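Local coordinates for RTX-adhesin (Marinomonas primoryensis, PDB 5IRB), which forms a calcium-binding run of beta-rich domains within a 1.5-MDa adhesin that binds its Antarctic bacterium to diatoms and ice, at residues 4-9 with 86-91; 9-14 with 35-40; 112-117 with 138-143; 183-188 with 199-204. All coordinates share one frame; numbering follows the deposited sequence.

Interaction 1 (4-9 with 86-91); sequences SPLLIN and VVVTNG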
loop_
_atom_site.group_PDB
_atom_site.type_symbol
_atom_site.label_atom_id
_atom_site.label_comp_id
_atom_site.label_asym_id
_atom_site.label_seq_id
_atom_site.Cartn_x
_atom_site.Cartn_y
_atom_site.Cartn_z
ATOM N N SER A 4 65.087 25.715 15.168
ATOM C CA SER A 4 64.303 25.308 13.987
ATOM C C SER A 4 62.798 25.317 14.159
ATOM O O SER A 4 62.305 25.276 15.282
ATOM C CB SER A 4 64.733 23.917 13.509
ATOM O OG SER A 4 64.595 22.953 14.529
ATOM N N PRO A 5 62.057 25.482 13.041
ATOM C CA PRO A 5 60.597 25.330 13.136
ATOM C C PRO A 5 60.300 23.906 13.574
ATOM O O PRO A 5 61.011 23.004 13.157
ATOM C CB PRO A 5 60.092 25.569 11.706
ATOM C CG PRO A 5 61.294 25.663 10.834
ATOM C CD PRO A 5 62.523 25.828 11.689
ATOM N N LEU A 6 59.252 23.670 14.341
ATOM C CA LEU A 6 58.907 22.283 14.634
ATOM C C LEU A 6 58.162 21.638 13.472
ATOM O O LEU A 6 57.307 22.275 12.862
ATOM C CB LEU A 6 58.082 22.194 15.917
ATOM C CG LEU A 6 58.780 22.739 17.157
ATOM C CD1 LEU A 6 57.809 22.967 18.298
ATOM C CD2 LEU A 6 59.923 21.817 17.558
ATOM N N LEU A 7 58.533 20.406 13.132
ATOM C CA LEU A 7 57.856 19.668 12.065
ATOM C C LEU A 7 56.800 18.719 12.677
ATOM O O LEU A 7 57.139 17.748 13.362
ATOM C CB LEU A 7 58.869 18.917 11.202
ATOM C CG LEU A 7 59.919 19.910 10.649
ATOM C CD1 LEU A 7 60.953 19.247 9.747
ATOM C CD2 LEU A 7 59.281 21.133 9.943
ATOM N N ILE A 8 55.527 19.041 12.469
ATOM C CA ILE A 8 54.416 18.213 12.964
ATOM C C ILE A 8 53.393 17.808 11.903
ATOM O O ILE A 8 53.329 18.380 10.817
ATOM C CB ILE A 8 53.659 18.939 14.083
ATOM C CG1 ILE A 8 53.294 20.345 13.602
ATOM C CG2 ILE A 8 54.517 19.029 15.339
ATOM C CD1 ILE A 8 52.338 21.064 14.491
ATOM N N ASN A 9 52.588 16.812 12.258
ATOM C CA ASN A 9 51.544 16.283 11.401
ATOM C C ASN A 9 50.216 16.287 12.164
ATOM O O ASN A 9 50.168 15.886 13.322
ATOM C CB ASN A 9 51.899 14.869 10.928
ATOM C CG ASN A 9 51.024 14.398 9.776
ATOM O OD1 ASN A 9 51.290 14.710 8.614
ATOM N ND2 ASN A 9 49.976 13.640 10.091
ATOM N N VAL A 86 46.854 23.463 13.156
ATOM C CA VAL A 86 47.388 23.424 14.510
ATOM C C VAL A 86 48.677 24.267 14.605
ATOM O O VAL A 86 49.457 24.327 13.655
ATOM C CB VAL A 86 47.640 21.968 14.965
ATOM C CG1 VAL A 86 48.684 21.293 14.091
ATOM C CG2 VAL A 86 48.019 21.900 16.460
ATOM N N VAL A 87 48.853 24.956 15.726
ATOM C CA VAL A 87 50.167 25.474 16.107
ATOM C C VAL A 87 50.553 24.874 17.461
ATOM O O VAL A 87 49.712 24.789 18.364
ATOM C CB VAL A 87 50.186 27.006 16.154
ATOM C CG1 VAL A 87 49.096 27.526 17.060
ATOM C CG2 VAL A 87 51.557 27.510 16.604
ATOM N N VAL A 88 51.796 24.403 17.573
ATOM C CA VAL A 88 52.297 23.815 18.809
ATOM C C VAL A 88 53.560 24.559 19.288
ATOM O O VAL A 88 54.244 25.201 18.490
ATOM C CB VAL A 88 52.658 22.326 18.657
ATOM C CG1 VAL A 88 51.494 21.520 18.102
ATOM C CG2 VAL A 88 53.912 22.164 17.791
ATOM N N THR A 89 53.859 24.448 20.577
ATOM C CA THR A 89 55.020 25.111 21.184
ATOM C C THR A 89 55.739 24.108 22.053
ATOM O O THR A 89 55.089 23.285 22.685
ATOM C CB THR A 89 54.618 26.316 22.047
ATOM O OG1 THR A 89 53.818 27.205 21.264
ATOM C CG2 THR A 89 55.865 27.049 22.553
ATOM N N ASN A 90 57.072 24.160 22.093
ATOM C CA ASN A 90 57.803 23.313 23.039
ATOM C C ASN A 90 58.404 24.133 24.167
ATOM O O ASN A 90 58.221 25.349 24.225
ATOM C CB ASN A 90 58.901 22.502 22.327
ATOM C CG ASN A 90 60.093 23.361 21.851
ATOM O OD1 ASN A 90 60.180 24.563 22.103
ATOM N ND2 ASN A 90 61.004 22.721 21.144
ATOM N N GLY A 91 59.062 23.445 25.096
ATOM C CA GLY A 91 59.729 24.087 26.211
ATOM C C GLY A 91 60.671 25.233 25.880
ATOM O O GLY A 91 60.644 26.265 26.550
#
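Leu6 is the first residue of 4-9 to reach strand 81-89, and both of its methyl branches touch 86-91. CD1 of Leu6 lies 4.0 Å from CG2 of Val88 and close to the backbone where that strand ends. CD2 of Leu6 sits 3.9 Å from ND2 of Asn90. This is van der Waals contact with a methyl; the polar need of ND2 is met by OE1 of Gln94. The two methyls of leucine thus let one buried side chain meet both the valine and the asparagine that follows the strand. In the extended chain Leu6 and Ile8 turn to the same side and Leu7 to the other; the backbone N of Leu7 is bonded to OD2 of Asp39. The side they share is the interior of a two-sheet beta sandwich. The Leu6 backbone still bonds to Gln95, in the sheet that holds 81-89, but by Ile8 the chain has crossed to the other sheet, and no hydrogen bond joins 4-9 to 86-91. Ile8 spans the gap between the facing sheets with its longer branch: CG1 stands between the backbone N and the carbonyl carbon (chi1 51°), and an extended second torsion carries CD1 out to the valines. CD1 of Ile8 rests 3.7 Å from CG1 of Val86 and 3.7 Å from CG1 of Val88, meeting Val88 tip to tip. CG2 of Ile8 adds a contact at 4.0 Å with CG2 of Val88. Beta-branched valines suit the extended backbone of strand 81-89, and Val36 and Ala98 pack against the same group.

Interaction 2 (9-14 with 35-40); sequences NLDIDP and VVNGDV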
loop_
_atom_site.group_PDB
_atom_site.type_symbol
_atom_site.label_atom_id
_atom_site.label_comp_id
_atom_site.label_asym_id
_atom_site.label_seq_id
_atom_site.Cartn_x
_atom_site.Cartn_y
_atom_site.Cartn_z
ATOM N N ASN A 9 52.588 16.812 12.258
ATOM C CA ASN A 9 51.544 16.283 11.401
ATOM C C ASN A 9 50.216 16.287 12.164
ATOM O O ASN A 9 50.168 15.886 13.322
ATOM C CB ASN A 9 51.899 14.869 10.928
ATOM C CG ASN A 9 51.024 14.398 9.776
ATOM O OD1 ASN A 9 51.290 14.710 8.614
ATOM N ND2 ASN A 9 49.976 13.640 10.091
ATOM N N LEU A 10 49.143 16.710 11.507
ATOM C CA LEU A 10 47.840 16.836 12.149
ATOM C C LEU A 10 46.846 15.869 11.516
ATOM O O LEU A 10 46.647 15.889 10.307
ATOM C CB LEU A 10 47.306 18.260 12.011
ATOM C CG LEU A 10 45.890 18.579 12.526
ATOM C CD1 LEU A 10 45.786 18.339 14.022
ATOM C CD2 LEU A 10 45.473 20.002 12.180
ATOM N N ASP A 11 46.249 15.008 12.332
ATOM C CA ASP A 11 45.235 14.078 11.845
ATOM C C ASP A 11 43.927 14.296 12.553
ATOM O O ASP A 11 43.896 14.589 13.751
ATOM C CB ASP A 11 45.650 12.622 12.039
ATOM C CG ASP A 11 46.614 12.137 10.980
ATOM O OD1 ASP A 11 46.163 11.903 9.832
ATOM O OD2 ASP A 11 47.810 11.965 11.291
ATOM N N ILE A 12 42.848 14.117 11.793
ATOM C CA ILE A 12 41.488 14.164 12.304
ATOM C C ILE A 12 40.928 12.752 12.209
ATOM O O ILE A 12 41.036 12.113 11.161
ATOM C CB ILE A 12 40.611 15.155 11.509
ATOM C CG1 ILE A 12 41.307 16.524 11.412
ATOM C CG2 ILE A 12 39.218 15.271 12.120
ATOM C CD1 ILE A 12 40.905 17.337 10.187
ATOM N N ASP A 13 40.383 12.243 13.310
ATOM C CA ASP A 13 39.739 10.928 13.302
ATOM C C ASP A 13 38.452 10.982 12.485
ATOM O O ASP A 13 37.859 12.055 12.351
ATOM C CB ASP A 13 39.433 10.473 14.731
ATOM C CG ASP A 13 40.675 10.340 15.580
ATOM O OD1 ASP A 13 41.693 9.828 15.076
ATOM O OD2 ASP A 13 40.646 10.771 16.750
ATOM N N PRO A 14 38.007 9.827 11.951
ATOM C CA PRO A 14 36.731 9.761 11.228
ATOM C C PRO A 14 35.601 10.388 12.032
ATOM O O PRO A 14 35.486 10.131 13.228
ATOM C CB PRO A 14 36.514 8.260 11.046
ATOM C CG PRO A 14 37.911 7.715 10.954
ATOM C CD PRO A 14 38.722 8.535 11.925
ATOM N N VAL A 35 44.812 13.682 16.442
ATOM C CA VAL A 35 46.132 13.585 17.044
ATOM C C VAL A 35 47.065 14.560 16.336
ATOM O O VAL A 35 46.868 14.878 15.154
ATOM C CB VAL A 35 46.705 12.161 16.973
ATOM C CG1 VAL A 35 45.912 11.220 17.846
ATOM C CG2 VAL A 35 46.746 11.662 15.536
ATOM N N VAL A 36 48.060 15.042 17.069
ATOM C CA VAL A 36 49.158 15.815 16.499
ATOM C C VAL A 36 50.406 14.961 16.696
ATOM O O VAL A 36 50.681 14.527 17.795
ATOM C CB VAL A 36 49.336 17.194 17.171
ATOM C CG1 VAL A 36 50.516 17.955 16.547
ATOM C CG2 VAL A 36 48.046 18.017 17.117
ATOM N N ASN A 37 51.160 14.708 15.643
ATOM C CA ASN A 37 52.322 13.848 15.734
ATOM C C ASN A 37 53.552 14.589 15.287
ATOM O O ASN A 37 53.434 15.655 14.703
ATOM C CB ASN A 37 52.132 12.646 14.804
ATOM C CG ASN A 37 51.219 11.605 15.374
ATOM O OD1 ASN A 37 50.197 11.224 14.777
ATOM N ND2 ASN A 37 51.574 11.131 16.551
ATOM N N GLY A 38 54.731 13.991 15.387
ATOM C CA GLY A 38 55.891 14.649 14.846
ATOM C C GLY A 38 56.838 15.008 15.955
ATOM O O GLY A 38 56.977 14.234 16.883
ATOM N N ASP A 39 57.478 16.154 15.847
ATOM C CA ASP A 39 58.326 16.669 16.929
ATOM C C ASP A 39 57.593 16.777 18.266
ATOM O O ASP A 39 56.386 17.027 18.318
ATOM C CB ASP A 39 58.864 18.040 16.577
ATOM C CG ASP A 39 60.029 17.966 15.657
ATOM O OD1 ASP A 39 60.810 17.019 15.799
ATOM O OD2 ASP A 39 60.185 18.876 14.818
ATOM N N VAL A 40 58.358 16.622 19.337
ATOM C CA VAL A 40 57.889 16.799 20.700
ATOM C C VAL A 40 57.470 18.259 20.953
ATOM O O VAL A 40 58.051 19.188 20.391
ATOM C CB VAL A 40 59.012 16.389 21.686
ATOM C CG1 VAL A 40 58.630 16.738 23.110
ATOM C CG2 VAL A 40 59.321 14.894 21.556
#
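An antiparallel strand pair at the edge of a three-stranded sheet joins 9-12 to 35-38, the directions of the two short strands differing by 153°. Asn9 with Asn37 and Asp11 with Val35 are the hydrogen-bonded pairs. The first is closed by Asn9 N to Asn37 O at 2.8 Å and Asn37 N to Asn9 O at 2.8 Å. In the second, Asp11 N reaches Val35 O at 2.9 Å in an almost straight bond (176° at the hydrogen), whereas Val35 N to Asp11 O is more bent at 3.0 Å. Between them Leu10 and Val36 form the non-hydrogen-bonded pair, and their side chains share the inward face: CD1 of Leu10 lies 3.8 Å from CG2 of Val36. The leucine chain leaves CA anti to N (chi1 175°), and its second torsion turns CD1 to the partner strand. Apolar branches fit this buried side. The opposite, more exposed face carries polar Asn9, Asp11 and Asn37; Val35 among them, beta-branched and suited to a strand, packs its CG2 3.8 Å from CB of Asp11. Gly38, at the end of its strand, has a positive phi that would press a CB against the preceding carbonyl, so glycine suits it. Ile12, next on its strand, belongs with Glu102 to a magnesium site seen for this protein, although no such ion is bound here. Strand 29-38 lies between 8-12 and 64-70, and Trp65 of the latter packs on Leu10, Ile12 and Val36. Ala84 and Val86 of strand 81-89, in the facing sheet, close over the inner face.

Interaction 3 (112-117 with 138-143); sequences ATIRVN and GRVGLD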
loop_
_atom_site.group_PDB
_atom_site.type_symbol
_atom_site.label_atom_id
_atom_site.label_comp_id
_atom_site.label_asym_id
_atom_site.label_seq_id
_atom_site.Cartn_x
_atom_site.Cartn_y
_atom_site.Cartn_z
ATOM N N ALA A 112 11.008 6.453 1.386
ATOM C CA ALA A 112 10.352 5.158 1.262
ATOM C C ALA A 112 9.013 5.353 0.564
ATOM O O ALA A 112 8.273 6.291 0.874
ATOM C CB ALA A 112 10.145 4.531 2.613
ATOM N N THR A 113 8.709 4.473 -0.382
ATOM C CA THR A 113 7.418 4.535 -1.047
ATOM C C THR A 113 6.641 3.243 -0.777
ATOM O O THR A 113 7.222 2.221 -0.419
ATOM C CB THR A 113 7.546 4.740 -2.562
ATOM O OG1 THR A 113 8.262 3.645 -3.148
ATOM C CG2 THR A 113 8.251 6.078 -2.893
ATOM N N ILE A 114 5.331 3.280 -1.039
ATOM C CA ILE A 114 4.484 2.081 -0.919
ATOM C C ILE A 114 3.328 2.231 -1.908
ATOM O O ILE A 114 2.822 3.331 -2.122
ATOM C CB ILE A 114 3.980 1.871 0.533
ATOM C CG1 ILE A 114 3.150 0.584 0.662
ATOM C CG2 ILE A 114 3.233 3.097 1.025
ATOM C CD1 ILE A 114 2.958 0.117 2.100
ATOM N N ARG A 115 2.995 1.140 -2.588
ATOM C CA ARG A 115 1.755 1.103 -3.363
ATOM C C ARG A 115 0.899 -0.096 -2.911
ATOM O O ARG A 115 1.415 -1.106 -2.406
ATOM C CB ARG A 115 2.047 1.030 -4.871
ATOM C CG ARG A 115 2.707 -0.269 -5.308
ATOM C CD ARG A 115 3.191 -0.238 -6.751
ATOM N NE ARG A 115 3.301 -1.587 -7.318
ATOM C CZ ARG A 115 4.428 -2.139 -7.781
ATOM N NH1 ARG A 115 4.399 -3.373 -8.278
ATOM N NH2 ARG A 115 5.576 -1.467 -7.763
ATOM N N VAL A 116 -0.409 0.036 -3.106
ATOM C CA VAL A 116 -1.381 -1.006 -2.799
ATOM C C VAL A 116 -2.142 -1.392 -4.069
ATOM O O VAL A 116 -2.655 -0.526 -4.782
ATOM C CB VAL A 116 -2.370 -0.559 -1.716
ATOM C CG1 VAL A 116 -3.374 -1.677 -1.399
ATOM C CG2 VAL A 116 -1.619 -0.156 -0.459
ATOM N N ASN A 117 -2.142 -2.693 -4.357
ATOM C CA ASN A 117 -2.839 -3.264 -5.496
ATOM C C ASN A 117 -4.364 -3.141 -5.355
ATOM O O ASN A 117 -4.877 -2.767 -4.300
ATOM C CB ASN A 117 -2.458 -4.747 -5.654
ATOM C CG ASN A 117 -0.968 -4.955 -5.889
ATOM O OD1 ASN A 117 -0.344 -4.256 -6.685
ATOM N ND2 ASN A 117 -0.394 -5.930 -5.195
ATOM N N GLY A 138 0.735 -5.362 -2.107
ATOM C CA GLY A 138 1.366 -4.202 -2.700
ATOM C C GLY A 138 2.854 -4.421 -2.758
ATOM O O GLY A 138 3.323 -5.550 -2.629
ATOM N N ARG A 139 3.597 -3.338 -2.978
ATOM C CA ARG A 139 5.048 -3.413 -2.988
ATOM C C ARG A 139 5.564 -2.163 -2.284
ATOM O O ARG A 139 4.822 -1.210 -2.114
ATOM C CB ARG A 139 5.565 -3.532 -4.425
ATOM C CG ARG A 139 7.009 -4.043 -4.546
ATOM C CD ARG A 139 7.550 -3.765 -5.940
ATOM N NE ARG A 139 8.948 -4.165 -6.123
ATOM C CZ ARG A 139 10.006 -3.479 -5.673
ATOM N NH1 ARG A 139 9.824 -2.362 -4.972
ATOM N NH2 ARG A 139 11.255 -3.913 -5.907
ATOM N N VAL A 140 6.824 -2.160 -1.865
ATOM C CA VAL A 140 7.432 -0.934 -1.334
ATOM C C VAL A 140 8.589 -0.539 -2.252
ATOM O O VAL A 140 9.065 -1.355 -3.050
ATOM C CB VAL A 140 7.903 -1.095 0.128
ATOM C CG1 VAL A 140 6.716 -1.367 1.052
ATOM C CG2 VAL A 140 8.906 -2.211 0.249
ATOM N N GLY A 141 8.993 0.729 -2.230
ATOM C CA GLY A 141 10.062 1.145 -3.122
ATOM C C GLY A 141 11.069 2.091 -2.495
ATOM O O GLY A 141 10.990 2.399 -1.305
ATOM N N LEU A 142 11.953 2.614 -3.342
ATOM C CA LEU A 142 13.071 3.466 -2.951
ATOM C C LEU A 142 13.868 2.812 -1.819
ATOM O O LEU A 142 14.360 1.699 -1.998
ATOM C CB LEU A 142 12.576 4.858 -2.557
ATOM C CG LEU A 142 11.921 5.606 -3.734
ATOM C CD1 LEU A 142 11.680 7.067 -3.395
ATOM C CD2 LEU A 142 12.712 5.475 -5.060
ATOM N N ASP A 143 14.018 3.501 -0.688
ATOM C CA ASP A 143 14.844 3.005 0.419
ATOM C C ASP A 143 14.149 2.056 1.390
ATOM O O ASP A 143 14.779 1.581 2.320
ATOM C CB ASP A 143 15.449 4.181 1.199
ATOM C CG ASP A 143 16.466 4.977 0.380
ATOM O OD1 ASP A 143 17.213 4.366 -0.434
ATOM O OD2 ASP A 143 16.448 6.231 0.486
HETATM O O HOH W 1 2.280 -7.471 -4.206
#
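Arg115 and Arg139 meet on the outer face of an antiparallel pair, the guanidinium of Arg115 lying with one face over CB of Arg139, 3.8 Å from CZ of Arg115. The guanidinium planes are 16° apart but not stacked: NH2 of Arg115 touches CD of Arg139 at 3.5 Å yet stays 4.6 Å from its NE. Arginine's long aliphatic arm thus packs at an exposed face while the charged atoms keep apart. At the strand end CG2 of Thr113 rests 3.6 Å from CD1 of Leu142, whose irregular backbone brings its side chain over; OG1 of Thr113 comes within 3.1 Å of CA of Gly141, a closeness that suits glycine. On the inner face CG1 of Ile114 approaches CG1 of Val140 at 4.1 Å. Backbone bonds such as Arg115 N to Arg139 O, 3.0 Å, fix this register. Gly138 lies so near the carbonyl of Arg115 that a CB would clash. Beyond it, a water links ND2 of Asn117 to O of Gly138; ND2 is also hydrogen-bonded to OG of Ser137. Strand 133-142 runs between 112-116 and 168-174, whose Trp169 packs on Ile114, Val116 and Val140, while Val186 and Val188 face them from the opposing sheet.

Interaction 4 (183-188 with 199-204); sequences SFQVSV and AGTTTS. With CA (calcium ion), chain J.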
loop_
_atom_site.group_PDB
_atom_site.type_symbol
_atom_site.label_atom_id
_atom_site.label_comp_id
_atom_site.label_asym_id
_atom_site.label_seq_id
_atom_site.Cartn_x
_atom_site.Cartn_y
_atom_site.Cartn_z
ATOM N N SER A 183 -11.880 3.412 2.092
ATOM C CA SER A 183 -10.680 4.207 1.908
ATOM C C SER A 183 -9.828 4.197 3.183
ATOM O O SER A 183 -10.270 4.619 4.249
ATOM C CB SER A 183 -11.032 5.638 1.514
ATOM O OG SER A 183 -9.841 6.366 1.269
ATOM N N PHE A 184 -8.593 3.741 3.057
ATOM C CA PHE A 184 -7.681 3.720 4.205
ATOM C C PHE A 184 -6.206 3.943 3.856
ATOM O O PHE A 184 -5.780 3.706 2.729
ATOM C CB PHE A 184 -7.856 2.395 4.946
ATOM C CG PHE A 184 -7.660 1.195 4.080
ATOM C CD1 PHE A 184 -6.389 0.705 3.826
ATOM C CD2 PHE A 184 -8.758 0.565 3.501
ATOM C CE1 PHE A 184 -6.208 -0.397 3.019
ATOM C CE2 PHE A 184 -8.586 -0.549 2.688
ATOM C CZ PHE A 184 -7.298 -1.023 2.447
ATOM N N GLN A 185 -5.437 4.425 4.830
ATOM C CA GLN A 185 -3.993 4.527 4.694
ATOM C C GLN A 185 -3.233 3.240 4.979
ATOM O O GLN A 185 -3.622 2.452 5.849
ATOM C CB GLN A 185 -3.436 5.623 5.582
ATOM C CG GLN A 185 -3.705 6.997 5.049
ATOM C CD GLN A 185 -2.473 7.878 5.137
ATOM O OE1 GLN A 185 -2.187 8.649 4.219
ATOM N NE2 GLN A 185 -1.720 7.752 6.231
ATOM N N VAL A 186 -2.228 2.995 4.140
ATOM C CA VAL A 186 -1.254 1.927 4.319
ATOM C C VAL A 186 0.142 2.534 4.454
ATOM O O VAL A 186 0.512 3.396 3.659
ATOM C CB VAL A 186 -1.278 0.953 3.137
ATOM C CG1 VAL A 186 -0.323 -0.183 3.365
ATOM C CG2 VAL A 186 -2.700 0.389 2.978
ATOM N N SER A 187 0.913 2.096 5.449
ATOM C CA SER A 187 2.256 2.649 5.659
ATOM C C SER A 187 3.335 1.608 5.738
ATOM O O SER A 187 3.087 0.470 6.162
ATOM C CB SER A 187 2.319 3.449 6.953
ATOM O OG SER A 187 1.409 4.519 6.931
ATOM N N VAL A 188 4.555 2.048 5.441
ATOM C CA VAL A 188 5.729 1.222 5.597
ATOM C C VAL A 188 6.670 2.040 6.462
ATOM O O VAL A 188 6.890 3.222 6.218
ATOM C CB VAL A 188 6.409 0.825 4.241
ATOM C CG1 VAL A 188 6.799 2.039 3.384
ATOM C CG2 VAL A 188 7.637 -0.025 4.514
ATOM N N ALA A 199 9.335 6.671 6.849
ATOM C CA ALA A 199 7.974 6.213 6.727
ATOM C C ALA A 199 7.494 6.588 5.333
ATOM O O ALA A 199 7.803 7.671 4.844
ATOM C CB ALA A 199 7.099 6.831 7.803
ATOM N N GLY A 200 6.826 5.659 4.661
ATOM C CA GLY A 200 6.118 5.974 3.432
ATOM C C GLY A 200 4.664 5.583 3.605
ATOM O O GLY A 200 4.361 4.648 4.340
ATOM N N THR A 201 3.763 6.305 2.955
ATOM C CA THR A 201 2.334 6.001 3.049
ATOM C C THR A 201 1.650 6.193 1.704
ATOM O O THR A 201 2.144 6.936 0.842
ATOM C CB THR A 201 1.597 6.916 4.037
ATOM O OG1 THR A 201 1.464 8.214 3.437
ATOM C CG2 THR A 201 2.328 7.039 5.372
ATOM N N THR A 202 0.483 5.583 1.565
ATOM C CA THR A 202 -0.335 5.720 0.368
ATOM C C THR A 202 -1.744 5.457 0.793
ATOM O O THR A 202 -1.989 4.839 1.842
ATOM C CB THR A 202 0.026 4.720 -0.759
ATOM O OG1 THR A 202 -0.603 5.120 -1.978
ATOM C CG2 THR A 202 -0.425 3.315 -0.418
ATOM N N THR A 203 -2.680 5.944 -0.004
ATOM C CA THR A 203 -4.076 5.740 0.308
ATOM C C THR A 203 -4.690 4.731 -0.660
ATOM O O THR A 203 -4.625 4.902 -1.874
ATOM C CB THR A 203 -4.826 7.062 0.281
ATOM O OG1 THR A 203 -4.338 7.876 1.364
ATOM C CG2 THR A 203 -6.319 6.813 0.429
ATOM N N SER A 204 -5.271 3.671 -0.113
ATOM C CA SER A 204 -5.978 2.692 -0.913
ATOM C C SER A 204 -7.476 2.977 -0.867
ATOM O O SER A 204 -8.067 3.148 0.208
ATOM C CB SER A 204 -5.689 1.277 -0.413
ATOM O OG SER A 204 -6.324 0.299 -1.232
HETATM CA CA CA J . -11.741 5.101 5.984
HETATM O O HOH W 2 -13.083 5.430 4.049
HETATM O O HOH W 3 -1.632 8.790 1.586
HETATM O O HOH W 4 -12.793 4.733 7.975
HETATM O O HOH W 5 -9.823 4.050 7.238
HETATM O O HOH W 6 -10.607 7.205 5.788
#
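Strands 183-188 and 199-204 run antiparallel, 158° between their directions, and six backbone hydrogen bonds of 2.8 to 3.0 Å link the N and O atoms of Phe184 with Ser204, Val186 with Thr202 and Val188 with Gly200. On the buried face, CB of Ser204 lies over the ring of Phe184, a CH-pi contact 4.3 Å from the ring centroid. A first torsion of 56° sets the phenyl between the backbone N and the carbonyl carbon, and the small serine leaves room for it. CG1 of Val188 lies 3.7 Å from O of Gly200, where the glycine avoids crowding the valine. The pair forms a beta hairpin within one sheet of a beta sandwich, and Val150 and Met152 of the neighbouring strand 149-154 pack on Val186. Across the hairpin's outer face, OG of Ser187 makes a tight van der Waals contact with CG2 of Thr201 at 3.1 Å. A water donates to OE1 of Gln185 at 2.7 Å and is also hydrogen-bonded to OG1 of Thr203; the glutamine is poorly ordered. Hydroxyls and an amide suit this solvent-facing side. At the strand's start, the backbone O of Ser183 binds a calcium ion at 2.3 Å, with four waters and Asp181 completing its ligands.

Overall arrangement
The four contacts belong to two successive beta sandwiches of an elongated chain. Interactions 1 and 2 lie in the first, with centres 11 Å apart; they share Asn9 and strand 8-12, which pairs with 29-38 in its own sheet and packs against 81-89 in the other. Interactions 3 and 4 come later in the chain and lie 9 Å apart in the second sandwich, one in each sheet, meeting across its interior. The two groups do not touch: interactions 2 and 3 are separated by about 23 Å between nearest atoms. Such sandwiches in series, with calcium ions bound along them, are consistent with an extended adhesin.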